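Long-range contacts in collagen adhesin (Enterococcus faecalis, PDB 2OKM), which probably binds collagen at the bacterial surface, the chain here being the N2 collagen-binding subdomain of a longer cell-wall-anchored adhesin: residues R21-V26 and I103-S108; S31-D36 and D95-T100; L49-F54 and V83-F88. All coordinates share one frame; numbering follows the deposited sequence.

Contact 1 of 3, residues R21-V26 and I103-S108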
loop_
_atom_site.group_PDB
_atom_site.type_symbol
_atom_site.label_atom_id
_atom_site.label_comp_id
_atom_site.label_asym_id
_atom_site.label_seq_id
_atom_site.Cartn_x
_atom_site.Cartn_y
_atom_site.Cartn_z
ATOM N N ARG A 21 6.931 9.092 4.336
ATOM C CA ARG A 21 5.795 8.959 3.430
ATOM C C ARG A 21 5.943 7.615 2.731
ATOM O O ARG A 21 6.979 7.336 2.125
ATOM C CB ARG A 21 5.782 10.076 2.380
ATOM C CG ARG A 21 5.746 11.491 2.935
ATOM C CD ARG A 21 5.274 12.459 1.851
ATOM N NE ARG A 21 6.012 12.284 0.601
ATOM C CZ ARG A 21 5.587 12.710 -0.586
ATOM N NH1 ARG A 21 4.423 13.338 -0.690
ATOM N NH2 ARG A 21 6.322 12.505 -1.671
ATOM N N TRP A 22 4.915 6.778 2.827
ATOM C CA TRP A 22 4.949 5.460 2.207
ATOM C C TRP A 22 3.955 5.359 1.061
ATOM O O TRP A 22 2.944 6.067 1.034
ATOM C CB TRP A 22 4.648 4.369 3.247
ATOM C CG TRP A 22 5.760 4.132 4.238
ATOM C CD1 TRP A 22 5.783 4.505 5.555
ATOM C CD2 TRP A 22 7.012 3.481 3.985
ATOM N NE1 TRP A 22 6.970 4.122 6.134
ATOM C CE2 TRP A 22 7.744 3.489 5.193
ATOM C CE3 TRP A 22 7.587 2.882 2.852
ATOM C CZ2 TRP A 22 9.026 2.934 5.304
ATOM C CZ3 TRP A 22 8.864 2.326 2.960
ATOM C CH2 TRP A 22 9.566 2.353 4.182
ATOM N N PHE A 23 4.259 4.485 0.107
ATOM C CA PHE A 23 3.398 4.291 -1.052
ATOM C C PHE A 23 3.244 2.816 -1.396
ATOM O O PHE A 23 4.238 2.099 -1.545
ATOM C CB PHE A 23 3.982 4.994 -2.285
ATOM C CG PHE A 23 4.266 6.461 -2.092
ATOM C CD1 PHE A 23 5.382 6.883 -1.380
ATOM C CD2 PHE A 23 3.428 7.421 -2.652
ATOM C CE1 PHE A 23 5.662 8.244 -1.225
ATOM C CE2 PHE A 23 3.699 8.785 -2.505
ATOM C CZ PHE A 23 4.819 9.193 -1.791
ATOM N N LEU A 24 1.998 2.367 -1.518
ATOM C CA LEU A 24 1.717 0.994 -1.913
ATOM C C LEU A 24 1.176 1.147 -3.330
ATOM O O LEU A 24 0.100 1.700 -3.534
ATOM C CB LEU A 24 0.662 0.369 -0.995
ATOM C CG LEU A 24 0.973 0.433 0.504
ATOM C CD1 LEU A 24 -0.151 -0.253 1.256
ATOM C CD2 LEU A 24 2.310 -0.238 0.817
ATOM N N ASN A 25 1.941 0.670 -4.308
ATOM C CA ASN A 25 1.565 0.795 -5.715
ATOM C C ASN A 25 0.982 -0.500 -6.235
ATOM O O ASN A 25 1.699 -1.455 -6.522
ATOM C CB ASN A 25 2.798 1.200 -6.507
ATOM C CG ASN A 25 3.334 2.543 -6.063
ATOM O OD1 ASN A 25 2.778 3.584 -6.406
ATOM N ND2 ASN A 25 4.400 2.523 -5.272
ATOM N N VAL A 26 -0.338 -0.508 -6.369
ATOM C CA VAL A 26 -1.060 -1.698 -6.779
ATOM C C VAL A 26 -1.633 -1.716 -8.191
ATOM O O VAL A 26 -2.449 -0.867 -8.556
ATOM C CB VAL A 26 -2.219 -1.956 -5.786
ATOM C CG1 VAL A 26 -2.878 -3.298 -6.076
ATOM C CG2 VAL A 26 -1.697 -1.887 -4.355
ATOM N N ILE A 103 -2.928 3.629 -5.726
ATOM C CA ILE A 103 -1.698 4.089 -5.105
ATOM C C ILE A 103 -2.173 4.486 -3.715
ATOM O O ILE A 103 -2.957 5.424 -3.551
ATOM C CB ILE A 103 -1.061 5.288 -5.819
ATOM C CG1 ILE A 103 -0.507 4.829 -7.172
ATOM C CG2 ILE A 103 0.075 5.860 -4.961
ATOM C CD1 ILE A 103 0.096 5.939 -8.006
ATOM N N VAL A 104 -1.731 3.729 -2.720
ATOM C CA VAL A 104 -2.121 3.979 -1.343
ATOM C C VAL A 104 -1.037 4.797 -0.680
ATOM O O VAL A 104 0.120 4.383 -0.632
ATOM C CB VAL A 104 -2.301 2.657 -0.557
ATOM C CG1 VAL A 104 -2.889 2.942 0.821
ATOM C CG2 VAL A 104 -3.204 1.710 -1.334
ATOM N N ARG A 105 -1.419 5.966 -0.185
ATOM C CA ARG A 105 -0.484 6.846 0.490
ATOM C C ARG A 105 -0.802 6.893 1.976
ATOM O O ARG A 105 -1.961 6.997 2.365
ATOM C CB ARG A 105 -0.580 8.271 -0.074
ATOM C CG ARG A 105 -0.055 8.452 -1.499
ATOM C CD ARG A 105 -0.222 9.903 -1.942
ATOM N NE ARG A 105 0.445 10.185 -3.214
ATOM C CZ ARG A 105 -0.008 9.810 -4.407
ATOM N NH1 ARG A 105 -1.144 9.135 -4.513
ATOM N NH2 ARG A 105 0.685 10.108 -5.501
ATOM N N TYR A 106 0.230 6.795 2.803
ATOM C CA TYR A 106 0.060 6.901 4.244
ATOM C C TYR A 106 1.392 7.307 4.835
ATOM O O TYR A 106 2.437 7.156 4.199
ATOM C CB TYR A 106 -0.441 5.582 4.857
ATOM C CG TYR A 106 0.538 4.430 4.824
ATOM C CD1 TYR A 106 1.453 4.228 5.862
ATOM C CD2 TYR A 106 0.537 3.526 3.759
ATOM C CE1 TYR A 106 2.340 3.153 5.839
ATOM C CE2 TYR A 106 1.420 2.451 3.725
ATOM C CZ TYR A 106 2.317 2.269 4.767
ATOM O OH TYR A 106 3.192 1.209 4.737
ATOM N N THR A 107 1.361 7.837 6.050
ATOM C CA THR A 107 2.590 8.262 6.694
ATOM C C THR A 107 2.786 7.590 8.030
ATOM O O THR A 107 1.867 6.999 8.595
ATOM C CB THR A 107 2.599 9.778 6.955
ATOM O OG1 THR A 107 1.422 10.142 7.689
ATOM C CG2 THR A 107 2.645 10.548 5.648
ATOM N N SER A 108 4.013 7.675 8.517
ATOM C CA SER A 108 4.355 7.152 9.819
ATOM C C SER A 108 5.180 8.240 10.460
ATOM O O SER A 108 5.917 8.952 9.779
ATOM C CB SER A 108 5.159 5.864 9.705
ATOM O OG SER A 108 4.316 4.819 9.266
#
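Two antiparallel strands of the beta sandwich that forms this collagen-binding subdomain, immunoglobulin-like as in the N2 domains of related adhesins, meet here, with Trp22 beside Tyr106 and Leu24 beside Val104 as the hydrogen-bonded pairs. Between Leu24 and Val104 the ladder is even: Leu24 N to Val104 O and Val104 N to Leu24 O both measure 2.9 Å. At the other pair Trp22 N donates to Tyr106 O at 2.9 Å, while the return bond from Tyr106 N to Trp22 O is weak at 3.3 Å. Alternation sends Trp22, Leu24, Val104 and Tyr106 to one side, where aliphatic and aromatic side chains suit a buried interior: Leu24, Val104 and Tyr106 pack against the strand 87-92 and Trp22 against Lys9 of the strand 7-12. Tyr106 has CG wedged between its backbone N and carbonyl carbon (chi1 68°), which brings one face of its ring against Trp22 CB, 3.7 Å from the centroid, a CH-pi contact. The indole is slid away and barely overlaps the phenol. Leu24 CG meets the same ring at its edge, 3.8 Å from Tyr106 CE2. The buried polar ends are satisfied outside the pair: Tyr106 OH by Lys9 and Trp22 NE1 by Gln47. Phe23, Arg105 and Ile103, partly exposed, share the other side with buried Asn25. There the aliphatic part of Arg105 crosses the Phe23 ring, Arg105 CG near Phe23 CD2, and its charge has a long, weak ion pair with Asp57. The guanidinium plane stands 77° from that ring, with Arg105 NE at its edge, 3.6 Å from Phe23 CE2.

Contact 2 of 3, residues S31-D36 and D95-T100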
loop_
_atom_site.group_PDB
_atom_site.type_symbol
_atom_site.label_atom_id
_atom_site.label_comp_id
_atom_site.label_asym_id
_atom_site.label_seq_id
_atom_site.Cartn_x
_atom_site.Cartn_y
_atom_site.Cartn_z
ATOM N N SER A 31 -4.073 -4.479 -14.872
ATOM C CA SER A 31 -4.319 -5.825 -15.379
ATOM C C SER A 31 -5.615 -6.329 -14.752
ATOM O O SER A 31 -6.121 -5.749 -13.796
ATOM C CB SER A 31 -3.187 -6.768 -14.968
ATOM O OG SER A 31 -1.925 -6.303 -15.416
ATOM N N ASP A 32 -6.162 -7.402 -15.305
ATOM C CA ASP A 32 -7.369 -7.990 -14.750
ATOM C C ASP A 32 -6.877 -8.844 -13.580
ATOM O O ASP A 32 -5.695 -9.184 -13.518
ATOM C CB ASP A 32 -8.052 -8.884 -15.795
ATOM C CG ASP A 32 -9.466 -9.271 -15.405
ATOM O OD1 ASP A 32 -10.106 -10.022 -16.174
ATOM O OD2 ASP A 32 -9.945 -8.823 -14.343
ATOM N N VAL A 33 -7.766 -9.160 -12.642
ATOM C CA VAL A 33 -7.422 -10.010 -11.503
ATOM C C VAL A 33 -8.563 -11.007 -11.332
ATOM O O VAL A 33 -9.708 -10.695 -11.660
ATOM C CB VAL A 33 -7.247 -9.200 -10.193
ATOM C CG1 VAL A 33 -6.027 -8.293 -10.298
ATOM C CG2 VAL A 33 -8.499 -8.385 -9.906
ATOM N N THR A 34 -8.254 -12.201 -10.827
ATOM C CA THR A 34 -9.267 -13.239 -10.643
ATOM C C THR A 34 -9.690 -13.460 -9.195
ATOM O O THR A 34 -10.592 -14.253 -8.919
ATOM C CB THR A 34 -8.786 -14.588 -11.214
ATOM O OG1 THR A 34 -7.576 -14.981 -10.560
ATOM C CG2 THR A 34 -8.538 -14.472 -12.709
ATOM N N GLU A 35 -9.033 -12.768 -8.271
ATOM C CA GLU A 35 -9.361 -12.880 -6.858
ATOM C C GLU A 35 -8.991 -11.581 -6.164
ATOM O O GLU A 35 -8.439 -10.671 -6.789
ATOM C CB GLU A 35 -8.594 -14.035 -6.210
ATOM C CG GLU A 35 -7.084 -13.947 -6.364
ATOM C CD GLU A 35 -6.347 -14.993 -5.546
ATOM O OE1 GLU A 35 -6.848 -16.135 -5.441
ATOM O OE2 GLU A 35 -5.260 -14.678 -5.017
ATOM N N ASP A 36 -9.310 -11.492 -4.878
ATOM C CA ASP A 36 -8.985 -10.298 -4.108
ATOM C C ASP A 36 -7.471 -10.162 -4.068
ATOM O O ASP A 36 -6.744 -11.119 -4.338
ATOM C CB ASP A 36 -9.462 -10.413 -2.655
ATOM C CG ASP A 36 -10.965 -10.521 -2.519
ATOM O OD1 ASP A 36 -11.700 -10.200 -3.473
ATOM O OD2 ASP A 36 -11.410 -10.915 -1.422
ATOM N N ASP A 95 -13.765 -7.456 -7.803
ATOM C CA ASP A 95 -14.501 -6.655 -8.771
ATOM C C ASP A 95 -13.995 -5.257 -9.085
ATOM O O ASP A 95 -13.751 -4.939 -10.251
ATOM C CB ASP A 95 -15.983 -6.583 -8.394
ATOM C CG ASP A 95 -16.772 -7.752 -8.937
ATOM O OD1 ASP A 95 -18.016 -7.654 -8.994
ATOM O OD2 ASP A 95 -16.146 -8.768 -9.309
ATOM N N LYS A 96 -13.837 -4.417 -8.068
ATOM C CA LYS A 96 -13.382 -3.061 -8.329
ATOM C C LYS A 96 -11.880 -2.939 -8.555
ATOM O O LYS A 96 -11.378 -1.861 -8.884
ATOM C CB LYS A 96 -13.865 -2.117 -7.220
ATOM C CG LYS A 96 -15.383 -1.902 -7.268
ATOM C CD LYS A 96 -15.856 -0.728 -6.425
ATOM C CE LYS A 96 -17.365 -0.538 -6.582
ATOM N NZ LYS A 96 -17.881 0.686 -5.906
ATOM N N ALA A 97 -11.165 -4.050 -8.408
ATOM C CA ALA A 97 -9.724 -4.050 -8.635
ATOM C C ALA A 97 -9.411 -4.441 -10.081
ATOM O O ALA A 97 -8.310 -4.197 -10.571
ATOM C CB ALA A 97 -9.035 -5.005 -7.669
ATOM N N ARG A 98 -10.374 -5.052 -10.768
ATOM C CA ARG A 98 -10.154 -5.453 -12.155
ATOM C C ARG A 98 -9.835 -4.232 -13.017
ATOM O O ARG A 98 -10.597 -3.268 -13.035
ATOM C CB ARG A 98 -11.394 -6.147 -12.728
ATOM C CG ARG A 98 -11.821 -7.394 -11.980
ATOM C CD ARG A 98 -12.994 -8.068 -12.682
ATOM N NE ARG A 98 -12.606 -8.629 -13.973
ATOM C CZ ARG A 98 -13.456 -9.173 -14.838
ATOM N NH1 ARG A 98 -14.750 -9.234 -14.547
ATOM N NH2 ARG A 98 -13.014 -9.657 -15.992
ATOM N N PHE A 99 -8.709 -4.288 -13.727
ATOM C CA PHE A 99 -8.278 -3.212 -14.621
ATOM C C PHE A 99 -8.183 -1.861 -13.921
ATOM O O PHE A 99 -8.338 -0.808 -14.547
ATOM C CB PHE A 99 -9.243 -3.099 -15.808
ATOM C CG PHE A 99 -9.534 -4.410 -16.481
ATOM C CD1 PHE A 99 -10.766 -5.037 -16.314
ATOM C CD2 PHE A 99 -8.570 -5.029 -17.266
ATOM C CE1 PHE A 99 -11.029 -6.267 -16.917
ATOM C CE2 PHE A 99 -8.822 -6.258 -17.874
ATOM C CZ PHE A 99 -10.052 -6.877 -17.700
ATOM N N THR A 100 -7.901 -1.894 -12.625
ATOM C CA THR A 100 -7.831 -0.671 -11.841
ATOM C C THR A 100 -6.570 -0.605 -10.988
ATOM O O THR A 100 -6.188 -1.588 -10.353
ATOM C CB THR A 100 -9.081 -0.565 -10.930
ATOM O OG1 THR A 100 -10.263 -0.595 -11.744
ATOM C CG2 THR A 100 -9.066 0.727 -10.128
#
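Asp32, Phe99 and Val33 have the most surface buried where the loop 31-36 meets the turn that follows the helix 94-97, and Asp32 is central. Its carboxylate is gripped side-on by Arg98: Arg98 NE to Asp32 OD2 is 2.7 Å and Arg98 NH2 to Asp32 OD1 is 2.9 Å, each oxygen being met on its syn side. The two flat groups are only 14° from coplanar, the arrangement that lets both bonds run nearly straight. With CG swung opposite the backbone N (chi1 -167°), the acid lies alongside the arginine and points the same way, and the bend of Arg98 at chi3 turns the NE and NH2 edge of the guanidinium to the acid. Phe99 stacks on the acid, its ring 26° from the carboxylate plane and Phe99 CZ 3.4 Å from Asp32 CG. A type II beta turn from Ala97 to Thr100 presents both side chains, and Phe99 N donates to Ser31 O at 3.0 Å. Val33 fills the apolar side: its CG2 lies 4.1 Å from Ala97 CB and also rests near the aliphatic part of Arg98, while Phe6 and Leu130 of neighbouring loops also pack on it. Asp32 OD2 also takes a weak bond from Val33 N. Two straight charged bonds and a stacked ring together fix the rotation of the carboxylate, and the paired arginine would be expected to favour its ionised form.

Contact 3 of 3, residues L49-F54 and V83-F88. With SO4 (sulfate ion), chain C.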
loop_
_atom_site.group_PDB
_atom_site.type_symbol
_atom_site.label_atom_id
_atom_site.label_comp_id
_atom_site.label_asym_id
_atom_site.label_seq_id
_atom_site.Cartn_x
_atom_site.Cartn_y
_atom_site.Cartn_z
ATOM N N LEU A 49 2.934 4.205 12.882
ATOM C CA LEU A 49 1.953 4.332 11.816
ATOM C C LEU A 49 0.848 5.339 12.127
ATOM O O LEU A 49 0.261 5.314 13.208
ATOM C CB LEU A 49 1.333 2.964 11.538
ATOM C CG LEU A 49 0.235 2.894 10.480
ATOM C CD1 LEU A 49 0.808 3.273 9.118
ATOM C CD2 LEU A 49 -0.332 1.482 10.439
ATOM N N ASN A 50 0.578 6.229 11.175
ATOM C CA ASN A 50 -0.479 7.226 11.326
ATOM C C ASN A 50 -1.722 6.584 10.701
ATOM O O ASN A 50 -1.968 6.712 9.501
ATOM C CB ASN A 50 -0.091 8.512 10.583
ATOM C CG ASN A 50 1.163 9.166 11.154
ATOM O OD1 ASN A 50 1.851 9.930 10.471
ATOM N ND2 ASN A 50 1.457 8.878 12.416
ATOM N N LYS A 51 -2.499 5.883 11.523
ATOM C CA LYS A 51 -3.685 5.173 11.048
ATOM C C LYS A 51 -4.768 5.998 10.370
ATOM O O LYS A 51 -5.615 5.445 9.670
ATOM C CB LYS A 51 -4.313 4.378 12.195
ATOM C CG LYS A 51 -3.420 3.294 12.746
ATOM C CD LYS A 51 -4.147 2.497 13.807
ATOM C CE LYS A 51 -3.261 1.425 14.396
ATOM N NZ LYS A 51 -4.013 0.638 15.414
ATOM N N GLU A 52 -4.755 7.309 10.572
ATOM C CA GLU A 52 -5.766 8.167 9.958
ATOM C C GLU A 52 -5.235 8.897 8.727
ATOM O O GLU A 52 -5.906 9.772 8.185
ATOM C CB GLU A 52 -6.260 9.199 10.974
ATOM C CG GLU A 52 -6.786 8.597 12.271
ATOM C CD GLU A 52 -7.214 9.653 13.273
ATOM O OE1 GLU A 52 -6.372 10.492 13.657
ATOM O OE2 GLU A 52 -8.394 9.642 13.681
ATOM N N SER A 53 -4.040 8.525 8.276
ATOM C CA SER A 53 -3.413 9.195 7.132
ATOM C C SER A 53 -3.656 8.594 5.750
ATOM O O SER A 53 -3.294 9.202 4.742
ATOM C CB SER A 53 -1.899 9.272 7.351
ATOM O OG SER A 53 -1.300 7.989 7.243
ATOM N N PHE A 54 -4.270 7.422 5.688
ATOM C CA PHE A 54 -4.481 6.759 4.404
ATOM C C PHE A 54 -5.358 7.445 3.365
ATOM O O PHE A 54 -6.441 7.929 3.675
ATOM C CB PHE A 54 -5.047 5.353 4.621
ATOM C CG PHE A 54 -4.059 4.372 5.186
ATOM C CD1 PHE A 54 -3.657 4.448 6.520
ATOM C CD2 PHE A 54 -3.538 3.361 4.386
ATOM C CE1 PHE A 54 -2.748 3.528 7.042
ATOM C CE2 PHE A 54 -2.630 2.438 4.900
ATOM C CZ PHE A 54 -2.234 2.522 6.232
ATOM N N VAL A 83 -3.920 -4.715 12.727
ATOM C CA VAL A 83 -3.737 -5.822 13.665
ATOM C C VAL A 83 -2.912 -5.452 14.896
ATOM O O VAL A 83 -2.968 -6.137 15.916
ATOM C CB VAL A 83 -3.135 -7.053 12.948
ATOM C CG1 VAL A 83 -4.111 -7.549 11.891
ATOM C CG2 VAL A 83 -1.803 -6.699 12.305
ATOM N N THR A 84 -2.139 -4.379 14.787
ATOM C CA THR A 84 -1.351 -3.854 15.899
ATOM C C THR A 84 -1.330 -2.355 15.642
ATOM O O THR A 84 -2.106 -1.866 14.822
ATOM C CB THR A 84 0.110 -4.390 15.938
ATOM O OG1 THR A 84 0.833 -3.924 14.792
ATOM C CG2 THR A 84 0.129 -5.916 15.979
ATOM N N ASP A 85 -0.466 -1.618 16.329
ATOM C CA ASP A 85 -0.395 -0.179 16.103
ATOM C C ASP A 85 0.376 0.136 14.828
ATOM O O ASP A 85 0.146 1.169 14.200
ATOM C CB ASP A 85 0.292 0.524 17.281
ATOM C CG ASP A 85 -0.663 0.848 18.409
ATOM O OD1 ASP A 85 -0.188 1.339 19.459
ATOM O OD2 ASP A 85 -1.882 0.621 18.252
ATOM N N ASN A 86 1.273 -0.767 14.439
ATOM C CA ASN A 86 2.113 -0.552 13.263
ATOM C C ASN A 86 2.016 -1.602 12.156
ATOM O O ASN A 86 2.725 -1.518 11.152
ATOM C CB ASN A 86 3.569 -0.414 13.714
ATOM C CG ASN A 86 3.773 0.759 14.656
ATOM O OD1 ASN A 86 4.210 0.595 15.798
ATOM N ND2 ASN A 86 3.454 1.954 14.179
ATOM N N ASP A 87 1.151 -2.592 12.340
ATOM C CA ASP A 87 0.965 -3.639 11.342
ATOM C C ASP A 87 -0.476 -3.582 10.848
ATOM O O ASP A 87 -1.397 -3.355 11.629
ATOM C CB ASP A 87 1.220 -5.023 11.946
ATOM C CG ASP A 87 2.664 -5.233 12.359
ATOM O OD1 ASP A 87 2.935 -6.259 13.019
ATOM O OD2 ASP A 87 3.523 -4.395 12.024
ATOM N N PHE A 88 -0.676 -3.789 9.553
ATOM C CA PHE A 88 -2.026 -3.762 9.011
ATOM C C PHE A 88 -2.171 -4.717 7.845
ATOM O O PHE A 88 -1.199 -5.035 7.165
ATOM C CB PHE A 88 -2.407 -2.338 8.570
ATOM C CG PHE A 88 -1.583 -1.800 7.424
ATOM C CD1 PHE A 88 -1.956 -2.040 6.103
ATOM C CD2 PHE A 88 -0.440 -1.041 7.668
ATOM C CE1 PHE A 88 -1.200 -1.535 5.041
ATOM C CE2 PHE A 88 0.324 -0.531 6.614
ATOM C CZ PHE A 88 -0.060 -0.778 5.298
HETATM S S SO4 C . 3.733 -2.987 16.873
HETATM O O1 SO4 C . 4.918 -2.184 16.502
HETATM O O2 SO4 C . 3.569 -4.099 15.917
HETATM O O3 SO4 C . 3.936 -3.544 18.226
HETATM O O4 SO4 C . 2.532 -2.124 16.860
HETATM O O HOH W 1 -0.465 3.516 15.126
HETATM O O HOH W 2 -4.427 2.575 17.312
#
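Lys51 reaches across to the turn before the strand 87-92, where Lys51 NZ donates to Thr84 O at 3.2 Å and forms a longer salt bridge, 3.5 Å, with Asp85 OD2. An extended chain beyond CG carries the amine that far, and a water bonded to NZ also makes a weak bond to Asp85 OD2. A second water bridges the two segments, donating to both Leu49 O and Asp85 O. Deeper in, Leu49 CD2 packs 3.7 Å from Phe88 CD2, and Phe54 turns its edge to the face of Phe88, a T-shaped pair with planes at 85°. A long, flexible lysine suits the partly exposed margin, aromatic rings the buried interior. Behind these groups, Asn50 O accepts from both Ser53 N and Ser53 OG, closing the type I turn from Asn50 to Ser53, directly before Phe54. On the opposing loop Thr84 OG1 accepts from Asn86 N in an ST turn and donates to a sulfate, probably from the crystallisation liquor, at SO4 O2 (3.0 Å), with weak bonds from Asp85 N and Asn86 N to SO4 O4. Farther out, Tyr106 of the strand 101-110 stacks on Phe54 and meets Phe88 edge-to-face, while Phe82 and Ile80 of the strand 78-82 cover the cluster.

Contact 1 and contact 3 touch directly, their centres 12 Å apart: Thr107 OG1 lies 2.8 Å from Asn50 OD1 and Thr107 N lies 2.9 Å from Ser53 OG, both probable hydrogen bonds, so the strand 101-110 anchors the turn of contact 3. Tyr106 is common ground, since Leu49 packs on the ring that also meets Trp22 and Leu24. Contact 2 lies toward the other end of the sandwich, about 19 Å from contact 1 and 25 Å from contact 3, centre to centre. It adjoins contact 1 in sequence but otherwise touches neither, its nearest atoms to contact 3 being about 14 Å away. The sulfate belongs to contact 3 alone.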